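Local coordinates for NIF3-related protein (Bacillus cereus, PDB 2GX8) that is of unknown function but binds a pair of zinc ions through a dimetal motif conserved in the Nif3 family and carries an additional, probably regulatory, domain, at residues V331-M337 with N351-H357; L269-L275 with R308-L313; L141-L145 with H287-L292. All blocks are in the same frame, centred on the assembly; numbering follows the deposited sequence.

Contact 1 of 3, residues V331-M337 with N351-H357; sequences VYVTGDM and NIVDPGH. With ZN (zinc ion), chain L.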
loop_
_atom_site.group_PDB
_atom_site.type_symbol
_atom_site.label_atom_id
_atom_site.label_comp_id
_atom_site.label_asym_id
_atom_site.label_seq_id
_atom_site.Cartn_x
_atom_site.Cartn_y
_atom_site.Cartn_z
ATOM N N VAL C 331 21.969 24.686 -20.800
ATOM C CA VAL C 331 21.237 25.428 -19.797
ATOM C C VAL C 331 19.781 24.953 -19.785
ATOM O O VAL C 331 19.239 24.577 -20.815
ATOM C CB VAL C 331 21.270 26.950 -20.091
ATOM C CG1 VAL C 331 20.589 27.241 -21.373
ATOM C CG2 VAL C 331 20.602 27.759 -18.968
ATOM N N TYR C 332 19.145 25.001 -18.628
ATOM C CA TYR C 332 17.753 24.569 -18.494
ATOM C C TYR C 332 16.907 25.682 -17.863
ATOM O O TYR C 332 17.191 26.124 -16.774
ATOM C CB TYR C 332 17.717 23.257 -17.695
ATOM C CG TYR C 332 16.349 22.606 -17.423
ATOM C CD1 TYR C 332 16.123 21.937 -16.222
ATOM C CD2 TYR C 332 15.294 22.654 -18.359
ATOM C CE1 TYR C 332 14.888 21.308 -15.946
ATOM C CE2 TYR C 332 14.014 22.023 -18.075
ATOM C CZ TYR C 332 13.841 21.366 -16.865
ATOM O OH TYR C 332 12.639 20.726 -16.524
ATOM N N VAL C 333 15.860 26.121 -18.552
ATOM C CA VAL C 333 14.994 27.188 -18.066
ATOM C C VAL C 333 13.698 26.612 -17.537
ATOM O O VAL C 333 12.863 26.204 -18.324
ATOM C CB VAL C 333 14.608 28.161 -19.204
ATOM C CG1 VAL C 333 13.674 29.239 -18.686
ATOM C CG2 VAL C 333 15.829 28.769 -19.812
ATOM N N THR C 334 13.508 26.631 -16.215
ATOM C CA THR C 334 12.309 26.067 -15.587
ATOM C C THR C 334 12.018 26.744 -14.243
ATOM O O THR C 334 12.895 27.405 -13.690
ATOM C CB THR C 334 12.497 24.536 -15.402
ATOM O OG1 THR C 334 11.253 23.900 -15.052
ATOM C CG2 THR C 334 13.598 24.235 -14.381
ATOM N N GLY C 335 10.812 26.572 -13.698
ATOM C CA GLY C 335 10.462 27.181 -12.423
ATOM C C GLY C 335 10.587 26.266 -11.221
ATOM O O GLY C 335 10.827 25.061 -11.344
ATOM N N ASP C 336 10.449 26.862 -10.046
ATOM C CA ASP C 336 10.431 26.139 -8.771
ATOM C C ASP C 336 11.647 25.309 -8.450
ATOM O O ASP C 336 11.548 24.290 -7.799
ATOM C CB ASP C 336 9.176 25.275 -8.697
ATOM C CG ASP C 336 7.914 26.099 -8.633
ATOM O OD1 ASP C 336 7.991 27.218 -8.064
ATOM O OD2 ASP C 336 6.855 25.621 -9.155
ATOM N N MET C 337 12.814 25.771 -8.853
ATOM C CA MET C 337 14.025 24.994 -8.629
ATOM C C MET C 337 14.362 24.741 -7.132
ATOM O O MET C 337 14.620 25.691 -6.374
ATOM C CB MET C 337 15.180 25.679 -9.361
ATOM C CG MET C 337 16.334 24.780 -9.598
ATOM S SD MET C 337 15.847 23.360 -10.606
ATOM C CE MET C 337 17.210 22.399 -10.138
ATOM N N ASN C 351 23.506 23.957 -16.438
ATOM C CA ASN C 351 23.204 25.283 -15.971
ATOM C C ASN C 351 21.698 25.437 -15.896
ATOM O O ASN C 351 20.966 24.697 -16.550
ATOM C CB ASN C 351 23.779 26.299 -16.920
ATOM C CG ASN C 351 25.277 26.247 -16.966
ATOM O OD1 ASN C 351 25.931 25.777 -16.025
ATOM N ND2 ASN C 351 25.835 26.750 -18.035
ATOM N N ILE C 352 21.241 26.393 -15.098
ATOM C CA ILE C 352 19.827 26.593 -14.920
ATOM C C ILE C 352 19.529 28.054 -14.811
ATOM O O ILE C 352 20.299 28.795 -14.235
ATOM C CB ILE C 352 19.322 25.922 -13.605
ATOM C CG1 ILE C 352 19.855 24.485 -13.510
ATOM C CG2 ILE C 352 17.794 26.026 -13.457
ATOM C CD1 ILE C 352 18.841 23.493 -13.230
ATOM N N VAL C 353 18.435 28.473 -15.426
ATOM C CA VAL C 353 17.918 29.804 -15.203
ATOM C C VAL C 353 16.470 29.572 -14.753
ATOM O O VAL C 353 15.745 28.898 -15.427
ATOM C CB VAL C 353 17.915 30.657 -16.443
ATOM C CG1 VAL C 353 17.300 31.972 -16.097
ATOM C CG2 VAL C 353 19.396 30.865 -16.990
ATOM N N ASP C 354 16.075 30.144 -13.624
ATOM C CA ASP C 354 14.735 29.971 -13.049
ATOM C C ASP C 354 14.097 31.342 -13.083
ATOM O O ASP C 354 14.324 32.163 -12.203
ATOM C CB ASP C 354 14.836 29.471 -11.601
ATOM C CG ASP C 354 13.491 29.218 -10.944
ATOM O OD1 ASP C 354 12.440 29.611 -11.487
ATOM O OD2 ASP C 354 13.463 28.580 -9.857
ATOM N N PRO C 355 13.270 31.587 -14.095
ATOM C CA PRO C 355 12.598 32.865 -14.180
ATOM C C PRO C 355 11.289 32.837 -13.391
ATOM O O PRO C 355 10.595 33.836 -13.346
ATOM C CB PRO C 355 12.307 32.985 -15.669
ATOM C CG PRO C 355 12.142 31.557 -16.154
ATOM C CD PRO C 355 12.884 30.671 -15.190
ATOM N N GLY C 356 10.954 31.706 -12.765
ATOM C CA GLY C 356 9.730 31.588 -11.993
ATOM C C GLY C 356 8.664 30.838 -12.768
ATOM O O GLY C 356 8.578 30.926 -14.003
ATOM N N HIS C 357 7.841 30.101 -12.028
ATOM C CA HIS C 357 6.747 29.313 -12.565
ATOM C C HIS C 357 5.769 30.227 -13.344
ATOM O O HIS C 357 5.179 29.826 -14.331
ATOM C CB HIS C 357 6.024 28.679 -11.372
ATOM C CG HIS C 357 5.098 27.557 -11.709
ATOM N ND1 HIS C 357 5.053 26.396 -10.964
ATOM C CD2 HIS C 357 4.148 27.425 -12.666
ATOM C CE1 HIS C 357 4.117 25.598 -11.442
ATOM N NE2 HIS C 357 3.566 26.192 -12.491
HETATM ZN ZN ZN L . 2.101 25.256 -13.739
HETATM O O HOH W 1 8.312 30.106 -8.977
HETATM O O HOH W 2 10.975 29.678 -9.190
#
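V331 and N351 open a parallel strand pair in a beta-alpha-beta unit whose crossover helix is 339-348. The methyl CG2 of V331 lies 3.9 Å from CG2 of V353, on the sheet face covered by F284 of helix 281-292. At Y332 the backbone pairs in both directions: its N donates to N351 O (2.8 Å) and its O accepts from V353 N (3.0 Å). The Y332 ring leaves from the other face, its hydroxyl bonded to G317 O. V333 turns CG1 anti to its own N (chi1 178°), which sets that methyl against CG and CD of P355. T334 N closes the pairing on V353 O, and both chains then become loops at the C-terminal ends of the strands. D336 is a second-shell residue of the zinc site: its OD2 receives H357 ND1 at 2.7 Å from the syn side, well out of the carboxylate plane though near the imidazole plane, and fixes the ring's rotation while H357 NE2 binds zinc at 2.1 Å. H93 and E360 complete that coordination; Y339 and H340 of the second subunit pack on the H357 ring, and Y339 N of that subunit bonds D336 OD1. Water 2 joins D336 N to D354 OD1, which also accepts from G356 N in an Asx turn. M337 gives its amide to D354 OD2, which also pairs with R298, and rests CE 3.7 Å from I352 CD1.

Contact 2 of 3, residues L269-L275 with R308-L313; sequences LGKIGYL and RKVAVL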
loop_
_atom_site.group_PDB
_atom_site.type_symbol
_atom_site.label_atom_id
_atom_site.label_comp_id
_atom_site.label_asym_id
_atom_site.label_seq_id
_atom_site.Cartn_x
_atom_site.Cartn_y
_atom_site.Cartn_z
ATOM N N LEU C 269 6.562 16.953 -22.209
ATOM C CA LEU C 269 6.789 18.173 -21.474
ATOM C C LEU C 269 8.046 18.885 -21.915
ATOM O O LEU C 269 9.059 18.246 -22.112
ATOM C CB LEU C 269 6.904 17.853 -19.988
ATOM C CG LEU C 269 5.629 17.358 -19.323
ATOM C CD1 LEU C 269 5.985 16.888 -17.937
ATOM C CD2 LEU C 269 4.567 18.471 -19.310
ATOM N N GLY C 270 7.970 20.205 -22.049
ATOM C CA GLY C 270 9.119 21.038 -22.423
ATOM C C GLY C 270 9.674 20.861 -23.813
ATOM O O GLY C 270 9.406 19.845 -24.467
ATOM N N LYS C 271 10.465 21.852 -24.251
ATOM C CA LYS C 271 11.140 21.861 -25.571
ATOM C C LYS C 271 12.659 21.999 -25.433
ATOM O O LYS C 271 13.157 22.573 -24.478
ATOM C CB LYS C 271 10.627 23.015 -26.458
ATOM C CG LYS C 271 9.153 22.881 -26.869
ATOM C CD LYS C 271 8.976 21.734 -27.833
ATOM C CE LYS C 271 7.504 21.438 -28.093
ATOM N NZ LYS C 271 7.298 20.450 -29.203
ATOM N N ILE C 272 13.409 21.434 -26.365
ATOM C CA ILE C 272 14.841 21.620 -26.353
ATOM C C ILE C 272 15.202 22.031 -27.761
ATOM O O ILE C 272 14.753 21.399 -28.707
ATOM C CB ILE C 272 15.646 20.398 -25.790
ATOM C CG1 ILE C 272 17.132 20.784 -25.600
ATOM C CG2 ILE C 272 15.452 19.123 -26.618
ATOM C CD1 ILE C 272 17.974 19.732 -24.903
ATOM N N GLY C 273 15.957 23.126 -27.885
ATOM C CA GLY C 273 16.331 23.698 -29.158
ATOM C C GLY C 273 17.633 24.479 -29.055
ATOM O O GLY C 273 18.353 24.367 -28.056
ATOM N N TYR C 274 17.904 25.305 -30.064
ATOM C CA TYR C 274 19.163 26.060 -30.158
ATOM C C TYR C 274 19.010 27.564 -30.295
ATOM O O TYR C 274 18.203 28.041 -31.091
ATOM C CB TYR C 274 19.962 25.559 -31.370
ATOM C CG TYR C 274 20.387 24.115 -31.260
ATOM C CD1 TYR C 274 19.601 23.084 -31.795
ATOM C CD2 TYR C 274 21.572 23.775 -30.597
ATOM C CE1 TYR C 274 19.998 21.747 -31.674
ATOM C CE2 TYR C 274 21.983 22.451 -30.473
ATOM C CZ TYR C 274 21.199 21.442 -31.003
ATOM O OH TYR C 274 21.643 20.132 -30.865
ATOM N N LEU C 275 19.802 28.319 -29.537
ATOM C CA LEU C 275 19.798 29.770 -29.697
ATOM C C LEU C 275 20.325 30.112 -31.095
ATOM O O LEU C 275 20.958 29.276 -31.750
ATOM C CB LEU C 275 20.637 30.462 -28.617
ATOM C CG LEU C 275 20.186 30.432 -27.155
ATOM C CD1 LEU C 275 21.234 31.034 -26.249
ATOM C CD2 LEU C 275 18.839 31.129 -26.939
ATOM N N ARG C 308 24.610 27.210 -25.787
ATOM C CA ARG C 308 24.106 27.164 -27.151
ATOM C C ARG C 308 22.757 26.428 -27.219
ATOM O O ARG C 308 21.789 26.970 -27.764
ATOM C CB ARG C 308 25.143 26.528 -28.076
ATOM C CG ARG C 308 24.644 26.242 -29.490
ATOM C CD ARG C 308 24.519 27.482 -30.378
ATOM N NE ARG C 308 24.438 27.071 -31.786
ATOM C CZ ARG C 308 24.146 27.882 -32.797
ATOM N NH1 ARG C 308 23.886 29.168 -32.568
ATOM N NH2 ARG C 308 24.095 27.405 -34.036
ATOM N N LYS C 309 22.675 25.200 -26.709
ATOM C CA LYS C 309 21.348 24.577 -26.705
ATOM C C LYS C 309 20.684 24.704 -25.363
ATOM O O LYS C 309 21.288 24.471 -24.319
ATOM C CB LYS C 309 21.283 23.163 -27.279
ATOM C CG LYS C 309 21.715 22.037 -26.415
ATOM C CD LYS C 309 21.674 20.711 -27.196
ATOM C CE LYS C 309 20.280 20.306 -27.646
ATOM N NZ LYS C 309 20.321 18.983 -28.362
ATOM N N VAL C 310 19.403 25.057 -25.437
ATOM C CA VAL C 310 18.579 25.388 -24.306
ATOM C C VAL C 310 17.365 24.477 -24.172
ATOM O O VAL C 310 16.673 24.195 -25.151
ATOM C CB VAL C 310 18.026 26.821 -24.505
ATOM C CG1 VAL C 310 17.095 27.237 -23.368
ATOM C CG2 VAL C 310 19.157 27.828 -24.694
ATOM N N ALA C 311 17.103 24.039 -22.944
ATOM C CA ALA C 311 15.909 23.258 -22.625
ATOM C C ALA C 311 14.967 24.181 -21.851
ATOM O O ALA C 311 15.408 24.971 -21.035
ATOM C CB ALA C 311 16.279 22.021 -21.780
ATOM N N VAL C 312 13.681 24.142 -22.142
ATOM C CA VAL C 312 12.714 24.930 -21.330
ATOM C C VAL C 312 11.506 24.104 -20.959
ATOM O O VAL C 312 11.050 23.307 -21.745
ATOM C CB VAL C 312 12.289 26.282 -21.993
ATOM C CG1 VAL C 312 11.909 26.097 -23.454
ATOM C CG2 VAL C 312 11.171 26.954 -21.195
ATOM N N LEU C 313 11.010 24.268 -19.747
ATOM C CA LEU C 313 9.825 23.558 -19.338
ATOM C C LEU C 313 9.082 24.499 -18.382
ATOM O O LEU C 313 9.536 24.739 -17.259
ATOM C CB LEU C 313 10.212 22.230 -18.687
ATOM C CG LEU C 313 9.104 21.213 -18.391
ATOM C CD1 LEU C 313 9.732 19.870 -18.190
ATOM C CD2 LEU C 313 8.278 21.560 -17.197
#
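The Y274 ring and the K309 chain lie side by side and point the same way, on a non-hydrogen-bonded pair of this antiparallel strand pairing. CB of K309 sits 3.3 Å from CE2 of Y274. K309 CG occupies the position between backbone N and carbonyl carbon (chi1 80°), and a bend at chi3 then carries the amine to the phenol, where NZ donates to Y274 OH (3.1 Å). The same lysine gives its CE to CD1 of I272 at 3.6 Å, and I272 in turn rests CG1 on A311 CB. On the V310 side of the sheet, CG of L275 lies 3.7 Å from CG2 of V310, with F284 of helix 281-292 touching both. What positions these side chains is the backbone: K271 with V312 and G273 with V310 each exchange two hydrogen bonds, and L275 N adds a nearly straight one to R308 O (3.0 Å, 170° at the hydrogen). G270, at positive phi, brings its CA within 3.1 Å of V312 O. Farther out, strand 270-280 is bonded along its other edge to strand 150-168 (G270 with L153, I272 with E151), and strand 306-313 runs parallel to 331-335, so the pair lies inside a mixed sheet. The chemistry is thus divided within K309: its amine is held by both Y274 OH and K327 O, while its carbons pack on the Y274 ring and I272.

Contact 3 of 3, residues L141-L145 with H287-L292; sequences LAEAL and HVKQSL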
loop_
_atom_site.group_PDB
_atom_site.type_symbol
_atom_site.label_atom_id
_atom_site.label_comp_id
_atom_site.label_asym_id
_atom_site.label_seq_id
_atom_site.Cartn_x
_atom_site.Cartn_y
_atom_site.Cartn_z
ATOM N N LEU C 141 6.879 29.312 -25.009
ATOM C CA LEU C 141 8.097 29.750 -24.322
ATOM C C LEU C 141 9.335 29.588 -25.200
ATOM O O LEU C 141 10.254 30.394 -25.112
ATOM C CB LEU C 141 8.296 28.994 -23.001
ATOM C CG LEU C 141 7.348 29.257 -21.839
ATOM C CD1 LEU C 141 7.507 28.121 -20.825
ATOM C CD2 LEU C 141 7.545 30.625 -21.190
ATOM N N ALA C 142 9.385 28.536 -26.018
ATOM C CA ALA C 142 10.502 28.366 -26.965
ATOM C C ALA C 142 10.531 29.499 -27.975
ATOM O O ALA C 142 11.591 30.045 -28.221
ATOM C CB ALA C 142 10.428 27.037 -27.676
ATOM N N GLU C 143 9.381 29.840 -28.565
ATOM C CA GLU C 143 9.285 30.944 -29.526
ATOM C C GLU C 143 9.752 32.208 -28.859
ATOM O O GLU C 143 10.576 32.920 -29.394
ATOM C CB GLU C 143 7.844 31.218 -29.950
ATOM C CG GLU C 143 7.089 30.094 -30.668
ATOM C CD GLU C 143 5.550 30.369 -30.775
ATOM O OE1 GLU C 143 5.148 31.572 -30.819
ATOM O OE2 GLU C 143 4.753 29.377 -30.822
ATOM N N ALA C 144 9.211 32.479 -27.672
ATOM C CA ALA C 144 9.519 33.692 -26.912
ATOM C C ALA C 144 11.023 33.866 -26.720
ATOM O O ALA C 144 11.543 34.981 -26.792
ATOM C CB ALA C 144 8.802 33.660 -25.572
ATOM N N LEU C 145 11.702 32.737 -26.493
ATOM C CA LEU C 145 13.148 32.702 -26.336
ATOM C C LEU C 145 13.950 32.737 -27.657
ATOM O O LEU C 145 15.160 32.923 -27.641
ATOM C CB LEU C 145 13.546 31.461 -25.545
ATOM C CG LEU C 145 13.148 31.410 -24.069
ATOM C CD1 LEU C 145 13.567 30.061 -23.517
ATOM C CD2 LEU C 145 13.721 32.578 -23.239
ATOM N N HIS C 287 18.687 37.639 -21.310
ATOM C CA HIS C 287 17.803 37.363 -22.427
ATOM C C HIS C 287 16.534 36.680 -21.924
ATOM O O HIS C 287 15.458 37.025 -22.363
ATOM C CB HIS C 287 18.484 36.503 -23.469
ATOM C CG HIS C 287 17.613 36.188 -24.643
ATOM N ND1 HIS C 287 17.068 34.938 -24.853
ATOM C CD2 HIS C 287 17.179 36.964 -25.667
ATOM C CE1 HIS C 287 16.336 34.957 -25.953
ATOM N NE2 HIS C 287 16.377 36.177 -26.461
ATOM N N VAL C 288 16.641 35.736 -21.000
ATOM C CA VAL C 288 15.422 35.144 -20.424
ATOM C C VAL C 288 14.520 36.193 -19.770
ATOM O O VAL C 288 13.308 36.106 -19.884
ATOM C CB VAL C 288 15.745 34.040 -19.435
ATOM C CG1 VAL C 288 14.514 33.653 -18.581
ATOM C CG2 VAL C 288 16.275 32.852 -20.202
ATOM N N LYS C 289 15.112 37.211 -19.143
ATOM C CA LYS C 289 14.326 38.241 -18.431
ATOM C C LYS C 289 13.557 39.159 -19.351
ATOM O O LYS C 289 12.392 39.445 -19.119
ATOM C CB LYS C 289 15.200 39.067 -17.464
ATOM C CG LYS C 289 15.900 38.228 -16.405
ATOM C CD LYS C 289 16.272 38.989 -15.142
ATOM C CE LYS C 289 17.352 40.000 -15.368
ATOM N NZ LYS C 289 17.566 40.827 -14.148
ATOM N N GLN C 290 14.227 39.621 -20.397
ATOM C CA GLN C 290 13.637 40.529 -21.359
ATOM C C GLN C 290 12.604 39.781 -22.163
ATOM O O GLN C 290 11.478 40.240 -22.367
ATOM C CB GLN C 290 14.757 41.125 -22.249
ATOM C CG GLN C 290 14.322 41.912 -23.490
ATOM C CD GLN C 290 14.084 41.024 -24.731
ATOM O OE1 GLN C 290 13.260 41.350 -25.590
ATOM N NE2 GLN C 290 14.803 39.899 -24.819
ATOM N N SER C 291 13.016 38.590 -22.560
ATOM C CA SER C 291 12.304 37.686 -23.426
ATOM C C SER C 291 11.018 37.163 -22.795
ATOM O O SER C 291 9.978 37.095 -23.453
ATOM C CB SER C 291 13.284 36.563 -23.698
ATOM O OG SER C 291 12.916 35.749 -24.752
ATOM N N LEU C 292 11.099 36.813 -21.507
ATOM C CA LEU C 292 9.950 36.300 -20.753
ATOM C C LEU C 292 9.293 37.316 -19.814
ATOM O O LEU C 292 8.401 36.938 -19.066
ATOM C CB LEU C 292 10.317 35.051 -19.972
ATOM C CG LEU C 292 10.859 33.869 -20.783
ATOM C CD1 LEU C 292 11.016 32.651 -19.869
ATOM C CD2 LEU C 292 9.961 33.549 -21.951
#
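L145 and L292 both place CG anti to the carbonyl carbon (chi1 -68° in L145), and these torsions swing each leucine toward the partner helix. CD2 of L145 does most of the touching: it approaches L292 CG and V288 CG2, each at 4.0 Å, and lies 3.6 Å from S291 OG. L292 sends its own CD2 the other way, between A144 CB (3.8 Å) and L141 CD2 (3.9 Å), crossing the L141 side chain at about a right angle. The leucines therefore interlock, each reaching past the other toward the partner helix, while V288 closes one flank with a single methyl.

The polar groups of the contact are S291 OG and the H287 ring. S291 turns OG anti to its backbone N (chi1 -166°), which aims the hydroxyl at the carbonyl of A144 and leaves OG 2.6 Å from A144 O. H287, one turn earlier, directs its ring edge toward the carbonyl of L145, but that approach is too short in the model and its detail is doubtful. Its ND1 is buried here and has no polar partner in the model.

Short segments of the two helices approach to 9.5 Å and run at 113° to one another, so the helices cross steeply, and only a few residues of each meet, in the C-terminal parts of both. Beyond the contact, P355 lies against V288 and L292, and V359 against L141 and L292, which brings the loop following strand 351-354 under the apolar side of the junction. K361 bonds to L292 O. Helix 281-292 directly follows strand 270-280, and through V288 it also packs on strands 331-335 and 351-354.

In the fold
Contacts 1 and 2 are neighbouring pairings of one mixed sheet, joined where strand 306-313 runs beside strand 331-335: V333 N probably bonds to A311 O, and T334 OG1 to L313 O. Contact 3 joins two helices that lie against that sheet and is only partly buried, with V288 and L292 resting on V333, V353 and P355 of contact 1 and L141 and L145 on V312 of contact 2. Chemistry follows place. The parallel pair of contact 1 is buried and ends in carboxylates and a zinc-binding histidine; the antiparallel pair of contact 2 grades from apolar core to partly exposed lysine and tyrosine; the helix junction relies mainly on leucine and valine methyls.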